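Local coordinates for protein Ac-ASP-7 (Ancylostoma caninum, PDB 3S6S) that is of unknown molecular function but, as a secreted hookworm protein of the SCP/TAPS (pathogenesis-related) family, is probably involved in interactions between parasite and host, at residues M13-R16 and P17-E20; L29-R32 and I33-E37. All blocks are in the same frame, centred on the assembly; numbering follows the deposited sequence.

Interaction 1 of 2, residues M13-R16 and P17-E20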
loop_
_atom_site.group_PDB
_atom_site.type_symbol
_atom_site.label_atom_id
_atom_site.label_comp_id
_atom_site.label_asym_id
_atom_site.label_seq_id
_atom_site.Cartn_x
_atom_site.Cartn_y
_atom_site.Cartn_z
ATOM N N MET A 13 2.388 8.272 -13.489
ATOM C CA MET A 13 1.790 8.264 -14.809
ATOM C C MET A 13 0.518 7.430 -14.901
ATOM O O MET A 13 -0.301 7.627 -15.806
ATOM C CB MET A 13 2.800 7.977 -15.935
ATOM C CG MET A 13 3.810 6.898 -15.705
ATOM S SD MET A 13 5.034 6.902 -17.046
ATOM C CE MET A 13 6.446 7.528 -16.137
ATOM N N VAL A 14 0.318 6.534 -13.941
ATOM C CA VAL A 14 -0.943 5.795 -13.869
ATOM C C VAL A 14 -2.100 6.764 -13.622
ATOM O O VAL A 14 -1.969 7.665 -12.799
ATOM C CB VAL A 14 -0.905 4.714 -12.770
ATOM C CG1 VAL A 14 -2.304 4.314 -12.370
ATOM C CG2 VAL A 14 -0.094 3.499 -13.254
ATOM N N ASP A 15 -3.222 6.567 -14.325
ATOM C CA ASP A 15 -4.394 7.457 -14.214
ATOM C C ASP A 15 -5.040 7.460 -12.842
ATOM O O ASP A 15 -5.160 6.422 -12.175
ATOM C CB ASP A 15 -5.484 7.130 -15.246
ATOM C CG ASP A 15 -5.065 7.440 -16.675
ATOM O OD1 ASP A 15 -5.618 6.797 -17.600
ATOM O OD2 ASP A 15 -4.188 8.312 -16.879
ATOM N N ARG A 16 -5.497 8.648 -12.461
ATOM C CA ARG A 16 -6.118 8.904 -11.173
ATOM C C ARG A 16 -7.031 7.791 -10.626
ATOM O O ARG A 16 -6.797 7.285 -9.538
ATOM C CB ARG A 16 -6.855 10.241 -11.234
ATOM C CG ARG A 16 -7.438 10.684 -9.916
ATOM C CD ARG A 16 -7.738 12.168 -9.935
ATOM N NE ARG A 16 -8.342 12.587 -8.682
ATOM C CZ ARG A 16 -9.282 13.521 -8.587
ATOM N NH1 ARG A 16 -9.720 14.124 -9.687
ATOM N NH2 ARG A 16 -9.787 13.844 -7.397
ATOM N N PRO A 17 -8.086 7.414 -11.361
ATOM C CA PRO A 17 -8.973 6.419 -10.742
ATOM C C PRO A 17 -8.285 5.075 -10.448
ATOM O O PRO A 17 -8.661 4.407 -9.484
ATOM C CB PRO A 17 -10.108 6.257 -11.765
ATOM C CG PRO A 17 -9.549 6.734 -13.044
ATOM C CD PRO A 17 -8.516 7.782 -12.719
ATOM N N PHE A 18 -7.300 4.686 -11.251
ATOM C CA PHE A 18 -6.535 3.467 -10.960
ATOM C C PHE A 18 -5.701 3.625 -9.691
ATOM O O PHE A 18 -5.748 2.777 -8.804
ATOM C CB PHE A 18 -5.642 3.078 -12.136
ATOM C CG PHE A 18 -6.404 2.760 -13.372
ATOM C CD1 PHE A 18 -6.622 3.732 -14.332
ATOM C CD2 PHE A 18 -6.938 1.493 -13.567
ATOM C CE1 PHE A 18 -7.347 3.440 -15.484
ATOM C CE2 PHE A 18 -7.666 1.190 -14.716
ATOM C CZ PHE A 18 -7.871 2.161 -15.673
ATOM N N ARG A 19 -4.962 4.731 -9.625
ATOM C CA ARG A 19 -4.205 5.113 -8.448
ATOM C C ARG A 19 -5.088 5.187 -7.214
ATOM O O ARG A 19 -4.700 4.756 -6.121
ATOM C CB ARG A 19 -3.546 6.472 -8.669
ATOM C CG ARG A 19 -2.937 7.070 -7.421
ATOM C CD ARG A 19 -2.131 8.313 -7.746
ATOM N NE ARG A 19 -2.988 9.478 -7.937
ATOM C CZ ARG A 19 -3.057 10.197 -9.055
ATOM N NH1 ARG A 19 -2.316 9.884 -10.111
ATOM N NH2 ARG A 19 -3.876 11.239 -9.118
ATOM N N GLU A 20 -6.285 5.724 -7.386
ATOM C CA GLU A 20 -7.168 5.944 -6.259
ATOM C C GLU A 20 -7.785 4.653 -5.773
ATOM O O GLU A 20 -7.909 4.425 -4.568
ATOM C CB GLU A 20 -8.231 6.962 -6.635
ATOM C CG GLU A 20 -7.607 8.305 -6.941
ATOM C CD GLU A 20 -8.548 9.454 -6.711
ATOM O OE1 GLU A 20 -9.774 9.208 -6.666
ATOM O OE2 GLU A 20 -8.054 10.598 -6.578
HETATM O O HOH W 1 -0.391 7.862 -10.525
#
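Pro17 opens the helical segment by laying its ring beside Asp15, whose CB lies 4.0 Å from Pro17 CD. With no N-H on its nitrogen, the proline has nothing to offer the Asp15 carbonyl, a loss that costs little in the first turn of a helix. Phe18 does make use of that oxygen: its N lies 2.9 Å from Asp15 O, but the N-H...O angle of 121° marks the bond as weak. Its CB packs on Val14 CG1 at 3.6 Å, the two side chains crossing at about a right angle, while Asp15 CB and Asp15 O sit at the ring edge. Arg19 N bonds the same carbonyl far more directly (170° at the hydrogen), so Asp15 O takes two backbone donors. Asp15 holds the N-cap position without a capping bond from its carboxylate. The Arg19 chain bends at chi3, bringing one guanidinium face over Arg16 CA and NH1 to a water that lies in the guanidinium plane, 2.8 Å from Arg19 NH1 and from Val14 O, linking the two. Glu20 closes the turn: its N donates to Arg16 O at 2.7 Å, and OE2 forms a 2.9 Å salt bridge with Arg16 NE. The extended Arg16 chain meets OE2 from above the carboxylate plane, and the two flat groups stand 87° apart. In this surface turn of helix 16-34, Val14 and Phe18 rest on Trp136 of strand 133-140, and Phe18 touches Ala88 and Ile89 of helix 88-99, consistent with the alpha-beta-alpha sandwich of SCP/TAPS proteins.

Interaction 2 of 2, residues L29-R32 and I33-E37; sequences LRQR and IAKGE
Leu29 CD2 lies between Ile33 CG1, 3.7 Å away, and one face of the Arg32 guanidinium, where it sits 4.0 Å above the plane and offset toward the rim. The Arg32 pairing is within 29-32, so one leucine branch serves both an apolar neighbour across the contact and a flat charged group beside it. Ile33 CG1 is placed there by a chi1 of -59°, which sets it anti to the carbonyl carbon and near Leu29 O. Beneath these side chains the helix keeps its i to i+4 bonding: Ile33 N to Leu29 O (2.9 Å), Ala34 N to Arg30 O and Lys35 N to Gln31 O, the last longer at 3.2 Å. Helix 16-34 then ends in a Schellman motif. Glu37 N bonds Arg32 O at 2.9 Å with an N-H...O angle of 152°, enclosing the shorter bond from Gly36 N to Ile33 O at 2.7 Å; Gly36, with phi 57°, is the C-prime residue that turns the chain. Lys35 and Gln31 run side by side in the same direction, Lys35 CD lying 4.1 Å from Gln31 CG, with Trp172 and Asn173 of loops beside the pair. A weak salt bridge joins Lys35 NZ to Glu37 OE1 across the turn. Leu29 and Ile33 pack on Val110 of helix 103-110, whereas the buried Arg30 guanidinium points elsewhere and donates to the backbone carbonyls of Tyr48, Val109 and Tyr111.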
loop_
_atom_site.group_PDB
_atom_site.type_symbol
_atom_site.label_atom_id
_atom_site.label_comp_id
_atom_site.label_asym_id
_atom_site.label_seq_id
_atom_site.Cartn_x
_atom_site.Cartn_y
_atom_site.Cartn_z
ATOM N N LEU A 29 -8.224 -0.636 4.077
ATOM C CA LEU A 29 -8.051 -1.845 4.857
ATOM C C LEU A 29 -7.281 -1.484 6.110
ATOM O O LEU A 29 -7.648 -1.860 7.217
ATOM C CB LEU A 29 -7.289 -2.894 4.064
ATOM C CG LEU A 29 -7.680 -4.361 4.264
ATOM C CD1 LEU A 29 -6.497 -5.233 3.939
ATOM C CD2 LEU A 29 -8.179 -4.643 5.674
ATOM N N ARG A 30 -6.209 -0.731 5.921
ATOM C CA ARG A 30 -5.342 -0.379 7.027
ATOM C C ARG A 30 -6.076 0.339 8.124
ATOM O O ARG A 30 -5.819 0.101 9.304
ATOM C CB ARG A 30 -4.206 0.507 6.548
ATOM C CG ARG A 30 -3.161 -0.252 5.798
ATOM C CD ARG A 30 -1.999 0.656 5.507
ATOM N NE ARG A 30 -0.863 -0.194 5.272
ATOM C CZ ARG A 30 0.262 -0.159 5.957
ATOM N NH1 ARG A 30 0.456 0.741 6.910
ATOM N NH2 ARG A 30 1.203 -1.023 5.644
ATOM N N GLN A 31 -6.956 1.252 7.724
ATOM C CA GLN A 31 -7.757 2.007 8.671
ATOM C C GLN A 31 -8.639 1.063 9.498
ATOM O O GLN A 31 -8.714 1.185 10.715
ATOM C CB GLN A 31 -8.606 3.061 7.951
ATOM C CG GLN A 31 -9.506 3.805 8.896
ATOM C CD GLN A 31 -10.217 4.971 8.247
ATOM O OE1 GLN A 31 -10.013 6.121 8.633
ATOM N NE2 GLN A 31 -11.062 4.681 7.267
ATOM N N ARG A 32 -9.281 0.106 8.833
ATOM C CA ARG A 32 -10.129 -0.860 9.527
ATOM C C ARG A 32 -9.321 -1.765 10.447
ATOM O O ARG A 32 -9.764 -2.112 11.544
ATOM C CB ARG A 32 -10.936 -1.685 8.528
ATOM C CG ARG A 32 -12.004 -0.880 7.804
ATOM C CD ARG A 32 -12.280 -1.456 6.417
ATOM N NE ARG A 32 -12.356 -2.915 6.436
ATOM C CZ ARG A 32 -12.165 -3.685 5.368
ATOM N NH1 ARG A 32 -11.872 -3.134 4.188
ATOM N NH2 ARG A 32 -12.250 -5.008 5.481
ATOM N N ILE A 33 -8.126 -2.138 10.017
ATOM C CA ILE A 33 -7.273 -2.952 10.876
ATOM C C ILE A 33 -6.852 -2.177 12.116
ATOM O O ILE A 33 -6.872 -2.716 13.225
ATOM C CB ILE A 33 -6.051 -3.469 10.141
ATOM C CG1 ILE A 33 -6.493 -4.314 8.952
ATOM C CG2 ILE A 33 -5.165 -4.283 11.085
ATOM C CD1 ILE A 33 -5.392 -5.135 8.359
ATOM N N ALA A 34 -6.489 -0.910 11.929
ATOM C CA ALA A 34 -6.071 -0.062 13.043
ATOM C C ALA A 34 -7.143 -0.037 14.126
ATOM O O ALA A 34 -6.844 -0.074 15.315
ATOM C CB ALA A 34 -5.778 1.351 12.562
ATOM N N LYS A 35 -8.394 0.030 13.701
ATOM C CA LYS A 35 -9.508 0.088 14.635
ATOM C C LYS A 35 -9.898 -1.320 15.063
ATOM O O LYS A 35 -10.959 -1.532 15.652
ATOM C CB LYS A 35 -10.693 0.801 13.993
ATOM C CG LYS A 35 -10.413 2.251 13.655
ATOM C CD LYS A 35 -11.218 2.709 12.427
ATOM C CE LYS A 35 -12.631 3.167 12.792
ATOM N NZ LYS A 35 -13.499 3.338 11.577
ATOM N N GLY A 36 -9.031 -2.280 14.745
ATOM C CA GLY A 36 -9.234 -3.667 15.115
ATOM C C GLY A 36 -10.535 -4.268 14.616
ATOM O O GLY A 36 -11.022 -5.251 15.185
ATOM N N GLU A 37 -11.096 -3.700 13.551
ATOM C CA GLU A 37 -12.381 -4.179 13.048
ATOM C C GLU A 37 -12.373 -4.647 11.593
ATOM O O GLU A 37 -13.365 -4.497 10.875
ATOM C CB GLU A 37 -13.465 -3.129 13.266
ATOM C CG GLU A 37 -13.357 -1.924 12.385
ATOM C CD GLU A 37 -14.007 -0.720 13.019
ATOM O OE1 GLU A 37 -14.420 0.193 12.280
ATOM O OE2 GLU A 37 -14.095 -0.686 14.266
#

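Interactions 1 and 2 mark the two ends of one element, helix 16-34, with centres about 24 Å apart and nearest atoms about 10 Å apart, so the helix joins them and they do not touch. Interaction 1 has no buried residue among those that touch; interaction 2 is partly buried, with four. Their chemistry follows: a side-chain salt bridge and a water link reinforce the start, whereas backbone bonding dominates the finish, where the charged pair is weak and lies within 33-37. Each end also sends apolar side chains to different partners: those of interaction 1 reach strand 133-140 and helix 88-99, those of interaction 2 helix 103-110.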